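Local structure of octopine dehydrogenase (Pecten maximus, 3C7A) at residues 116-128 / 381-395. The protein catalyses the NADH-dependent reductive condensation of L-arginine with pyruvate to D-octopine, and the reverse oxidation of octopine with NAD(+). Residues are numbered along the deposited sequence; the frame is centred on the assembly and turned at random.
Sequences PSQAGFEFQCRDI and RCPQRYGFNTLDAIL
Gln124 OE1 is gripped twice by the guanidinium of Arg381: NH2 donates at 2.8 Å with an N-H...O angle of 163°, while NE adds a weak second bond. The amide and guanidinium planes stand 81° apart, yet OE1 lies close to the guanidinium plane, so the amide meets an edge. Arg381 NH1 donates to Ala119 O at 3.2 Å from above the carbonyl plane, not along a lone pair. One face of the same guanidinium rests over the Gly120-Phe121 peptide, at the N-cap of helix 121-128, and NH2 also makes a weak bond to His95. With an alanine here instead of Arg381, Gln124 OE1 and Ala119 O would probably lose these donors and a gap would open beside the loop before the helix. That loop leads from Pro116, which touches NAD, through the pyruvate-binding Gln118, while Arg381 also packs on Met332 and Val336 of helix 330-344; the contact thus joins the Rossmann-type nucleotide-binding part to the alpha-helical domain. Further along helix 121-128, Phe123 enters the 381-395 segment: Pro383 CB lies over one ring face, Ile394 O sits in plane at the edge, and CZ packs on Ile394 CG2 at 3.9 Å. With CG of Phe123 anti to the carbonyl carbon (chi1 -55°), the ring is carried to Pro383 and Ile394; Phe123 CB, placed by the backbone, lies 4.1 Å from Tyr386 CD2. Asp127 crosses Tyr386 at about a right angle, its CG 3.6 Å from CD1, and one water donates to both Asp127 OD1 and Tyr386 O. Another water accepts from Gln124 NE2 and lies in plane at the tyrosine ring's edge, within bonding distance of Tyr386 OH. The extended Arg126 reaches helix 391-395, where NH1 and NH2 make weak bonds to Ile394 O and Leu395 O respectively.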
loop_
_atom_site.group_PDB
_atom_site.type_symbol
_atom_site.label_atom_id
_atom_site.label_comp_id
_atom_site.label_asym_id
_atom_site.label_seq_id
_atom_site.Cartn_x
_atom_site.Cartn_y
_atom_site.Cartn_z
ATOM N N PRO A 116 1.968 2.254 -4.143
ATOM C CA PRO A 116 0.774 2.399 -3.305
ATOM C C PRO A 116 1.046 3.070 -1.949
ATOM O O PRO A 116 2.190 3.091 -1.480
ATOM C CB PRO A 116 0.328 0.948 -3.100
ATOM C CG PRO A 116 1.607 0.149 -3.148
ATOM C CD PRO A 116 2.645 0.964 -3.893
ATOM N N SER A 117 -0.001 3.609 -1.334
ATOM C CA SER A 117 0.141 4.360 -0.093
ATOM C C SER A 117 0.310 3.428 1.101
ATOM O O SER A 117 1.237 3.583 1.896
ATOM C CB SER A 117 -1.067 5.276 0.121
ATOM O OG SER A 117 -1.002 6.411 -0.726
ATOM N N GLN A 118 -0.473 2.388 1.182
ATOM C CA GLN A 118 -0.755 1.667 2.420
ATOM C C GLN A 118 -1.455 2.564 3.532
ATOM O O GLN A 118 -1.916 3.589 3.267
ATOM C CB GLN A 118 0.495 0.857 2.965
ATOM C CG GLN A 118 0.955 -0.342 2.078
ATOM C CD GLN A 118 2.151 -1.121 2.607
ATOM O OE1 GLN A 118 3.262 -0.690 2.509
ATOM N NE2 GLN A 118 1.898 -2.281 3.166
ATOM N N ALA A 119 -1.500 2.115 4.754
ATOM C CA ALA A 119 -2.385 2.666 5.772
ATOM C C ALA A 119 -1.654 3.675 6.652
ATOM O O ALA A 119 -0.556 3.407 7.140
ATOM C CB ALA A 119 -2.976 1.550 6.620
ATOM N N GLY A 120 -2.270 4.836 6.849
ATOM C CA GLY A 120 -1.675 5.895 7.676
ATOM C C GLY A 120 -0.862 6.943 6.928
ATOM O O GLY A 120 -0.164 7.751 7.548
ATOM N N PHE A 121 -0.962 6.929 5.598
ATOM C CA PHE A 121 -0.224 7.837 4.707
ATOM C C PHE A 121 -0.501 9.321 4.993
ATOM O O PHE A 121 0.431 10.129 5.071
ATOM C CB PHE A 121 -0.560 7.496 3.244
ATOM C CG PHE A 121 0.338 8.157 2.222
ATOM C CD1 PHE A 121 -0.103 9.269 1.507
ATOM C CD2 PHE A 121 1.607 7.648 1.950
ATOM C CE1 PHE A 121 0.712 9.877 0.547
ATOM C CE2 PHE A 121 2.433 8.248 0.994
ATOM C CZ PHE A 121 1.984 9.366 0.290
ATOM N N GLU A 122 -1.779 9.663 5.158
ATOM C CA GLU A 122 -2.213 11.055 5.344
ATOM C C GLU A 122 -1.841 11.646 6.711
ATOM O O GLU A 122 -1.490 12.827 6.800
ATOM C CB GLU A 122 -3.724 11.198 5.098
ATOM C CG GLU A 122 -4.185 10.892 3.665
ATOM C CD GLU A 122 -4.543 9.424 3.435
ATOM O OE1 GLU A 122 -4.311 8.588 4.336
ATOM O OE2 GLU A 122 -5.066 9.106 2.343
ATOM N N PHE A 123 -1.925 10.831 7.766
ATOM C CA PHE A 123 -1.561 11.273 9.124
ATOM C C PHE A 123 -0.079 11.652 9.226
ATOM O O PHE A 123 0.272 12.642 9.881
ATOM C CB PHE A 123 -1.893 10.205 10.184
ATOM C CG PHE A 123 -3.336 9.740 10.181
ATOM C CD1 PHE A 123 -4.389 10.647 10.049
ATOM C CD2 PHE A 123 -3.636 8.389 10.351
ATOM C CE1 PHE A 123 -5.718 10.210 10.056
ATOM C CE2 PHE A 123 -4.962 7.941 10.363
ATOM C CZ PHE A 123 -6.005 8.856 10.214
ATOM N N GLN A 124 0.775 10.860 8.574
ATOM C CA GLN A 124 2.231 11.061 8.572
ATOM C C GLN A 124 2.646 12.341 7.833
ATOM O O GLN A 124 3.514 13.081 8.305
ATOM C CB GLN A 124 2.934 9.832 7.971
ATOM C CG GLN A 124 4.466 9.849 8.047
ATOM C CD GLN A 124 5.106 8.567 7.519
ATOM O OE1 GLN A 124 4.791 8.100 6.422
ATOM N NE2 GLN A 124 6.018 7.998 8.303
ATOM N N CYS A 125 2.020 12.587 6.679
ATOM C CA CYS A 125 2.275 13.783 5.866
ATOM C C CYS A 125 1.934 15.080 6.614
ATOM O O CYS A 125 2.684 16.059 6.544
ATOM C CB CYS A 125 1.494 13.703 4.545
ATOM S SG CYS A 125 1.854 15.008 3.326
ATOM N N ARG A 126 0.810 15.069 7.333
ATOM C CA ARG A 126 0.352 16.225 8.112
ATOM C C ARG A 126 1.316 16.594 9.249
ATOM O O ARG A 126 1.572 17.777 9.492
ATOM C CB ARG A 126 -1.058 15.978 8.669
ATOM C CG ARG A 126 -2.191 16.177 7.658
ATOM C CD ARG A 126 -3.521 15.640 8.191
ATOM N NE ARG A 126 -4.671 16.155 7.443
ATOM C CZ ARG A 126 -5.912 15.676 7.529
ATOM N NH1 ARG A 126 -6.192 14.650 8.326
ATOM N NH2 ARG A 126 -6.882 16.222 6.807
ATOM N N ASP A 127 1.847 15.578 9.931
ATOM C CA ASP A 127 2.759 15.774 11.066
ATOM C C ASP A 127 4.094 16.416 10.667
ATOM O O ASP A 127 4.585 17.314 11.355
ATOM C CB ASP A 127 3.008 14.441 11.788
ATOM C CG ASP A 127 3.874 14.595 13.033
ATOM O OD1 ASP A 127 3.365 15.083 14.066
ATOM O OD2 ASP A 127 5.064 14.216 12.980
ATOM N N ILE A 128 4.667 15.958 9.555
ATOM C CA ILE A 128 6.006 16.384 9.132
ATOM C C ILE A 128 6.011 17.726 8.376
ATOM O O ILE A 128 6.904 18.552 8.591
ATOM C CB ILE A 128 6.743 15.257 8.337
ATOM C CG1 ILE A 128 6.909 14.011 9.221
ATOM C CG2 ILE A 128 8.112 15.728 7.839
ATOM C CD1 ILE A 128 7.273 12.734 8.473
ATOM N N ARG A 381 1.909 3.717 12.641
ATOM C CA ARG A 381 1.237 4.862 12.016
ATOM C C ARG A 381 -0.160 5.173 12.583
ATOM O O ARG A 381 -0.947 5.874 11.935
ATOM C CB ARG A 381 1.127 4.646 10.503
ATOM C CG ARG A 381 2.336 5.063 9.686
ATOM C CD ARG A 381 2.163 4.564 8.257
ATOM N NE ARG A 381 2.911 5.347 7.279
ATOM C CZ ARG A 381 2.839 5.172 5.961
ATOM N NH1 ARG A 381 2.049 4.239 5.441
ATOM N NH2 ARG A 381 3.563 5.936 5.157
ATOM N N CYS A 382 -0.472 4.655 13.772
ATOM C CA CYS A 382 -1.764 4.935 14.417
ATOM C C CYS A 382 -1.905 6.430 14.744
ATOM O O CYS A 382 -0.920 7.072 15.115
ATOM C CB CYS A 382 -1.969 4.061 15.666
ATOM S SG CYS A 382 -0.839 4.355 17.059
ATOM N N PRO A 383 -3.122 6.994 14.577
ATOM C CA PRO A 383 -3.360 8.435 14.777
ATOM C C PRO A 383 -2.942 8.996 16.142
ATOM O O PRO A 383 -2.556 10.166 16.225
ATOM C CB PRO A 383 -4.878 8.581 14.577
ATOM C CG PRO A 383 -5.432 7.192 14.656
ATOM C CD PRO A 383 -4.351 6.298 14.153
ATOM N N GLN A 384 -3.014 8.174 17.191
ATOM C CA GLN A 384 -2.660 8.598 18.555
ATOM C C GLN A 384 -1.161 8.850 18.746
ATOM O O GLN A 384 -0.763 9.595 19.645
ATOM C CB GLN A 384 -3.157 7.583 19.594
ATOM C CG GLN A 384 -4.675 7.561 19.800
ATOM C CD GLN A 384 -5.417 6.698 18.783
ATOM O OE1 GLN A 384 -4.811 6.069 17.909
ATOM N NE2 GLN A 384 -6.740 6.664 18.899
ATOM N N ARG A 385 -0.340 8.226 17.900
ATOM C CA ARG A 385 1.114 8.411 17.921
ATOM C C ARG A 385 1.510 9.853 17.577
ATOM O O ARG A 385 2.549 10.342 18.031
ATOM C CB ARG A 385 1.789 7.435 16.947
ATOM C CG ARG A 385 3.312 7.413 17.010
ATOM C CD ARG A 385 3.917 7.613 15.626
ATOM N NE ARG A 385 5.379 7.666 15.651
ATOM C CZ ARG A 385 6.100 8.756 15.915
ATOM N NH1 ARG A 385 7.425 8.687 15.907
ATOM N NH2 ARG A 385 5.508 9.913 16.192
ATOM N N TYR A 386 0.678 10.522 16.779
ATOM C CA TYR A 386 0.934 11.902 16.351
ATOM C C TYR A 386 0.105 12.934 17.130
ATOM O O TYR A 386 0.227 14.140 16.898
ATOM C CB TYR A 386 0.684 12.057 14.845
ATOM C CG TYR A 386 1.426 11.071 13.962
ATOM C CD1 TYR A 386 2.792 11.214 13.711
ATOM C CD2 TYR A 386 0.755 10.005 13.362
ATOM C CE1 TYR A 386 3.476 10.312 12.893
ATOM C CE2 TYR A 386 1.429 9.096 12.540
ATOM C CZ TYR A 386 2.787 9.258 12.312
ATOM O OH TYR A 386 3.455 8.365 11.502
ATOM N N GLY A 387 -0.740 12.457 18.042
ATOM C CA GLY A 387 -1.548 13.338 18.887
ATOM C C GLY A 387 -2.934 13.680 18.361
ATOM O O GLY A 387 -3.566 14.619 18.850
ATOM N N PHE A 388 -3.403 12.929 17.365
ATOM C CA PHE A 388 -4.777 13.058 16.868
ATOM C C PHE A 388 -5.670 12.066 17.618
ATOM O O PHE A 388 -5.689 10.873 17.300
ATOM C CB PHE A 388 -4.854 12.811 15.352
ATOM C CG PHE A 388 -3.969 13.717 14.525
ATOM C CD1 PHE A 388 -4.187 15.094 14.487
ATOM C CD2 PHE A 388 -2.934 13.184 13.760
ATOM C CE1 PHE A 388 -3.374 15.929 13.714
ATOM C CE2 PHE A 388 -2.117 14.010 12.982
ATOM C CZ PHE A 388 -2.339 15.386 12.961
ATOM N N ASN A 389 -6.406 12.570 18.609
ATOM C CA ASN A 389 -7.124 11.717 19.566
ATOM C C ASN A 389 -8.647 11.628 19.380
ATOM O O ASN A 389 -9.292 10.753 19.967
ATOM C CB ASN A 389 -6.794 12.140 21.009
ATOM C CG ASN A 389 -5.304 12.052 21.332
ATOM O OD1 ASN A 389 -4.751 12.936 21.988
ATOM N ND2 ASN A 389 -4.652 10.985 20.878
ATOM N N THR A 390 -9.214 12.522 18.571
ATOM C CA THR A 390 -10.664 12.548 18.326
ATOM C C THR A 390 -11.009 12.341 16.847
ATOM O O THR A 390 -10.138 12.461 15.979
ATOM C CB THR A 390 -11.306 13.872 18.811
ATOM O OG1 THR A 390 -10.704 14.981 18.129
ATOM C CG2 THR A 390 -11.135 14.047 20.318
ATOM N N LEU A 391 -12.279 12.037 16.569
ATOM C CA LEU A 391 -12.765 11.864 15.194
ATOM C C LEU A 391 -12.685 13.152 14.366
ATOM O O LEU A 391 -12.421 13.103 13.161
ATOM C CB LEU A 391 -14.197 11.309 15.174
ATOM C CG LEU A 391 -14.442 9.832 15.519
ATOM C CD1 LEU A 391 -15.938 9.534 15.569
ATOM C CD2 LEU A 391 -13.745 8.884 14.545
ATOM N N ASP A 392 -12.913 14.294 15.017
ATOM C CA ASP A 392 -12.797 15.602 14.366
ATOM C C ASP A 392 -11.352 15.897 13.949
ATOM O O ASP A 392 -11.112 16.435 12.867
ATOM C CB ASP A 392 -13.329 16.717 15.278
ATOM C CG ASP A 392 -13.521 18.038 14.544
ATOM O OD1 ASP A 392 -14.390 18.112 13.647
ATOM O OD2 ASP A 392 -12.810 19.011 14.873
ATOM N N ALA A 393 -10.403 15.535 14.814
ATOM C CA ALA A 393 -8.974 15.706 14.541
ATOM C C ALA A 393 -8.469 14.771 13.437
ATOM O O ALA A 393 -7.581 15.138 12.664
ATOM C CB ALA A 393 -8.162 15.515 15.817
ATOM N N ILE A 394 -9.036 13.566 13.377
ATOM C CA ILE A 394 -8.723 12.584 12.331
ATOM C C ILE A 394 -9.186 13.061 10.943
ATOM O O ILE A 394 -8.484 12.865 9.948
ATOM C CB ILE A 394 -9.311 11.182 12.678
ATOM C CG1 ILE A 394 -8.468 10.510 13.769
ATOM C CG2 ILE A 394 -9.387 10.274 11.443
ATOM C CD1 ILE A 394 -9.205 9.447 14.575
ATOM N N LEU A 395 -10.352 13.704 10.893
ATOM C CA LEU A 395 -10.936 14.177 9.633
ATOM C C LEU A 395 -10.314 15.471 9.091
ATOM O O LEU A 395 -10.059 15.578 7.888
ATOM C CB LEU A 395 -12.458 14.343 9.764
ATOM C CG LEU A 395 -13.350 13.096 9.852
ATOM C CD1 LEU A 395 -14.749 13.478 10.318
ATOM C CD2 LEU A 395 -13.415 12.342 8.525
HETATM O O HOH W 1 6.647 8.970 11.278
HETATM O O HOH W 2 -5.282 14.175 10.945
HETATM O O HOH W 3 0.886 16.226 14.825
HETATM O O HOH W 4 3.553 14.634 17.523
#